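Local coordinates for tailspike protein (Siphovirus 9NA, PDB 3RIQ) that probably binds the lipopolysaccharide O-antigen of Salmonella through its receptor-binding beta-helix and cleaves it as an endorhamnosidase, at residues Y20-L23 and Q24-A27; Q393-A396 and V397-P400. All blocks are in the same frame, centred on the assembly; numbering follows the deposited sequence.

Contact 1. Residues Y20-L23 and Q24-A27; sequences YMTL and QEAA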
loop_
_atom_site.group_PDB
_atom_site.type_symbol
_atom_site.label_atom_id
_atom_site.label_comp_id
_atom_site.label_asym_id
_atom_site.label_seq_id
_atom_site.Cartn_x
_atom_site.Cartn_y
_atom_site.Cartn_z
ATOM N N TYR A 20 30.770 -6.162 -40.475
ATOM C CA TYR A 20 31.949 -5.325 -40.115
ATOM C C TYR A 20 32.903 -6.060 -39.179
ATOM O O TYR A 20 32.533 -7.054 -38.538
ATOM C CB TYR A 20 31.523 -3.975 -39.496
ATOM C CG TYR A 20 30.443 -3.333 -40.326
ATOM C CD1 TYR A 20 30.764 -2.550 -41.435
ATOM C CD2 TYR A 20 29.099 -3.589 -40.063
ATOM C CE1 TYR A 20 29.779 -2.022 -42.244
ATOM C CE2 TYR A 20 28.100 -3.064 -40.872
ATOM C CZ TYR A 20 28.444 -2.300 -41.975
ATOM O OH TYR A 20 27.431 -1.813 -42.790
ATOM N N MET A 21 34.115 -5.530 -39.061
ATOM C CA MET A 21 35.058 -6.084 -38.084
ATOM C C MET A 21 34.838 -5.514 -36.691
ATOM O O MET A 21 35.025 -6.218 -35.694
ATOM C CB MET A 21 36.510 -5.868 -38.525
ATOM C CG MET A 21 36.946 -6.776 -39.666
ATOM S SD MET A 21 36.827 -8.522 -39.203
ATOM C CE MET A 21 38.210 -8.724 -38.076
ATOM N N THR A 22 34.436 -4.243 -36.612
ATOM C CA THR A 22 34.330 -3.558 -35.314
ATOM C C THR A 22 32.951 -2.928 -35.157
ATOM O O THR A 22 32.268 -2.607 -36.150
ATOM C CB THR A 22 35.378 -2.435 -35.125
ATOM O OG1 THR A 22 35.122 -1.371 -36.034
ATOM C CG2 THR A 22 36.830 -2.941 -35.326
ATOM N N LEU A 23 32.595 -2.657 -33.904
ATOM C CA LEU A 23 31.385 -1.929 -33.590
ATOM C C LEU A 23 31.438 -0.485 -34.113
ATOM O O LEU A 23 30.428 0.033 -34.603
ATOM C CB LEU A 23 31.140 -1.955 -32.082
ATOM C CG LEU A 23 29.773 -1.463 -31.629
ATOM C CD1 LEU A 23 28.591 -2.122 -32.382
ATOM C CD2 LEU A 23 29.695 -1.708 -30.075
ATOM N N GLN A 24 32.615 0.136 -34.082
ATOM C CA GLN A 24 32.762 1.478 -34.664
ATOM C C GLN A 24 32.455 1.477 -36.169
ATOM O O GLN A 24 31.724 2.355 -36.664
ATOM C CB GLN A 24 34.170 2.050 -34.427
ATOM C CG GLN A 24 34.363 3.430 -35.110
ATOM C CD GLN A 24 33.479 4.474 -34.419
ATOM O OE1 GLN A 24 33.712 4.829 -33.258
ATOM N NE2 GLN A 24 32.418 4.897 -35.098
ATOM N N GLU A 25 32.960 0.487 -36.900
ATOM C CA GLU A 25 32.651 0.446 -38.344
ATOM C C GLU A 25 31.142 0.329 -38.590
ATOM O O GLU A 25 30.587 0.981 -39.479
ATOM C CB GLU A 25 33.369 -0.730 -38.998
ATOM C CG GLU A 25 34.863 -0.520 -39.197
ATOM C CD GLU A 25 35.653 -1.804 -39.384
ATOM O OE1 GLU A 25 35.096 -2.906 -39.196
ATOM O OE2 GLU A 25 36.854 -1.701 -39.698
ATOM N N ALA A 26 30.468 -0.474 -37.768
ATOM C CA ALA A 26 29.014 -0.635 -37.877
ATOM C C ALA A 26 28.285 0.681 -37.517
ATOM O O ALA A 26 27.365 1.101 -38.227
ATOM C CB ALA A 26 28.543 -1.799 -36.985
ATOM N N ALA A 27 28.735 1.345 -36.443
ATOM C CA ALA A 27 28.142 2.609 -36.021
ATOM C C ALA A 27 28.308 3.684 -37.087
ATOM O O ALA A 27 27.365 4.453 -37.330
ATOM C CB ALA A 27 28.789 3.081 -34.740
#
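Glu25 OE1 is gripped by two successive backbone amides, Met21 N at 2.8 Å and Thr22 N at 3.0 Å. The first N-H meets the oxygen nearly along its C-O axis, whereas the second comes from above the carboxylate plane, about 50° out of it; neither bond is straight. Glutamate suits the place because its chain, extended beyond CG (chi2 160°), is long enough to reach back to the amides at and just before the N-cap. In exchange, Thr22 OG1 accepts from Glu25 N at 3.0 Å with an N-H...O angle of 162°. Thr22 N to Glu25 OE1 and Glu25 N to Thr22 OG1 together make a capping box, with Thr22 as N-cap of helix 23-29; the bond from Met21 N is an addition to it. A carboxylate here would also be expected to favour the positive end of the helix dipole. The Thr22 and Glu25 side chains cross at about a right angle. Behind the cap, Ala26 N donates to Thr22 O and Ala27 N to Leu23 O, the first helical backbone bonds. Tyr20 lays one ring face over Ala26: Ala26 CA stands 4.0 Å from the centroid of the Tyr20 ring in a CH-pi contact. Alanine's small side chain is consistent with a ring lying this near the backbone. Tyr20 also packs on Lys9 of a neighbouring subunit, while Leu23 turns inward onto Leu17, Ile36 and Val48.

Contact 2. Residues Q393-A396 and V397-P400; sequences QGYA and VYAP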
loop_
_atom_site.group_PDB
_atom_site.type_symbol
_atom_site.label_atom_id
_atom_site.label_comp_id
_atom_site.label_asym_id
_atom_site.label_seq_id
_atom_site.Cartn_x
_atom_site.Cartn_y
_atom_site.Cartn_z
ATOM N N GLN A 393 15.578 -7.424 23.709
ATOM C CA GLN A 393 16.625 -6.400 23.667
ATOM C C GLN A 393 16.100 -5.057 23.176
ATOM O O GLN A 393 15.292 -4.981 22.214
ATOM C CB GLN A 393 17.770 -6.795 22.737
ATOM C CG GLN A 393 18.602 -7.944 23.236
ATOM C CD GLN A 393 19.875 -8.161 22.413
ATOM O OE1 GLN A 393 19.980 -7.726 21.261
ATOM N NE2 GLN A 393 20.846 -8.857 23.007
ATOM N N GLY A 394 16.566 -3.995 23.818
ATOM C CA GLY A 394 16.359 -2.633 23.296
ATOM C C GLY A 394 14.916 -2.154 23.305
ATOM O O GLY A 394 14.094 -2.561 24.174
ATOM N N TYR A 395 14.613 -1.263 22.361
ATOM C CA TYR A 395 13.294 -0.610 22.271
ATOM C C TYR A 395 12.608 -1.019 20.971
ATOM O O TYR A 395 13.267 -1.255 19.953
ATOM C CB TYR A 395 13.498 0.902 22.189
ATOM C CG TYR A 395 13.946 1.517 23.513
ATOM C CD1 TYR A 395 13.052 2.194 24.321
ATOM C CD2 TYR A 395 15.268 1.406 23.939
ATOM C CE1 TYR A 395 13.467 2.743 25.555
ATOM C CE2 TYR A 395 15.707 1.961 25.138
ATOM C CZ TYR A 395 14.803 2.628 25.941
ATOM O OH TYR A 395 15.255 3.157 27.130
ATOM N N ALA A 396 11.282 -1.050 21.005
ATOM C CA ALA A 396 10.507 -1.128 19.765
ATOM C C ALA A 396 10.635 0.161 18.948
ATOM O O ALA A 396 10.864 0.111 17.722
ATOM C CB ALA A 396 9.037 -1.409 20.077
ATOM N N VAL A 397 10.473 1.305 19.627
ATOM C CA VAL A 397 10.648 2.616 19.015
ATOM C C VAL A 397 11.542 3.462 19.897
ATOM O O VAL A 397 11.160 3.830 21.037
ATOM C CB VAL A 397 9.304 3.350 18.765
ATOM C CG1 VAL A 397 9.541 4.709 18.096
ATOM C CG2 VAL A 397 8.382 2.487 17.868
ATOM N N TYR A 398 12.717 3.807 19.353
ATOM C CA TYR A 398 13.653 4.672 20.061
ATOM C C TYR A 398 13.753 5.954 19.241
ATOM O O TYR A 398 14.454 6.020 18.226
ATOM C CB TYR A 398 15.022 4.002 20.232
ATOM C CG TYR A 398 15.966 4.809 21.101
ATOM C CD1 TYR A 398 15.964 4.640 22.477
ATOM C CD2 TYR A 398 16.859 5.750 20.553
ATOM C CE1 TYR A 398 16.821 5.375 23.292
ATOM C CE2 TYR A 398 17.708 6.484 21.359
ATOM C CZ TYR A 398 17.671 6.300 22.732
ATOM O OH TYR A 398 18.512 7.011 23.569
ATOM N N ALA A 399 13.022 6.969 19.681
ATOM C CA ALA A 399 12.843 8.189 18.878
ATOM C C ALA A 399 12.662 9.386 19.831
ATOM O O ALA A 399 11.624 10.042 19.833
ATOM C CB ALA A 399 11.647 8.011 17.920
ATOM N N PRO A 400 13.703 9.687 20.619
ATOM C CA PRO A 400 13.525 10.577 21.773
ATOM C C PRO A 400 12.945 11.947 21.452
ATOM O O PRO A 400 12.233 12.510 22.274
ATOM C CB PRO A 400 14.947 10.748 22.311
ATOM C CG PRO A 400 15.715 9.639 21.764
ATOM C CD PRO A 400 15.062 9.112 20.560
#
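Tyr395 and Tyr398 meet through their rings, three residues apart where a loop runs into a strand. From Tyr395 CB, which lies 3.9 Å from Val397 O and 4.0 Å from Tyr398 CB, the side chain sets out with CG anti to its own carbonyl carbon; chi1 -72° carries the ring toward Tyr398, and chi2 near -102° turns a face to it. CG is 3.9 Å from Tyr398 CD1, and CD1 on the other flank of the ring has Val397 O as its neighbour. The closest approach belongs to CD2, 3.6 Å from Tyr398 CD1. Farther out, CE2 meets both Tyr398 CD1 and Tyr398 CE1, the latter at 4.0 Å; at CZ the contact is already thinning.

Tyr398 presents an edge to the face of Tyr395, a T-shaped pair with centroids 5.1 Å apart and planes at 65°. Its CD1 lies over the rim of the Tyr395 ring rather than its centre. Tyrosine suits both positions: the ring packs on its partner, while a para hydroxyl is tolerable in a partly exposed place. Ala396 and Val397 between them face the interior instead, where small or branched apolar side chains fit: Ala396 packs on Val387 and Val397 on Ile385, both of strand 381-388. In this right-handed parallel beta-helix, strand 397-399 runs between the parallel strands 374-376 and 417-419; Tyr398 makes backbone hydrogen bonds to Ile374 and Cys376, Val397 to Lys416 and Leu418, and the side chains of both tyrosines touch that of Leu418.

Contacts 1 and 2 share no secondary-structure element and do not touch: their centres are 61 Å apart and their nearest atoms about 51 Å. Both are partly buried, yet contact 1 lies toward the N-terminal end of the elongated chain, its centre 45 Å from that of the chain, against 16 Å for the centre of contact 2. Residues 20-27 start one of the few helices, so polar capping dominates and apolar side chains of one helix face close onto the strands. Residues 393-400 enter a strand of the beta-helix whose backbone bonds go to neighbouring strands, so that the side-chain contact within 393-400 is chiefly the aromatic pair. Another subunit touches contact 1 but not contact 2.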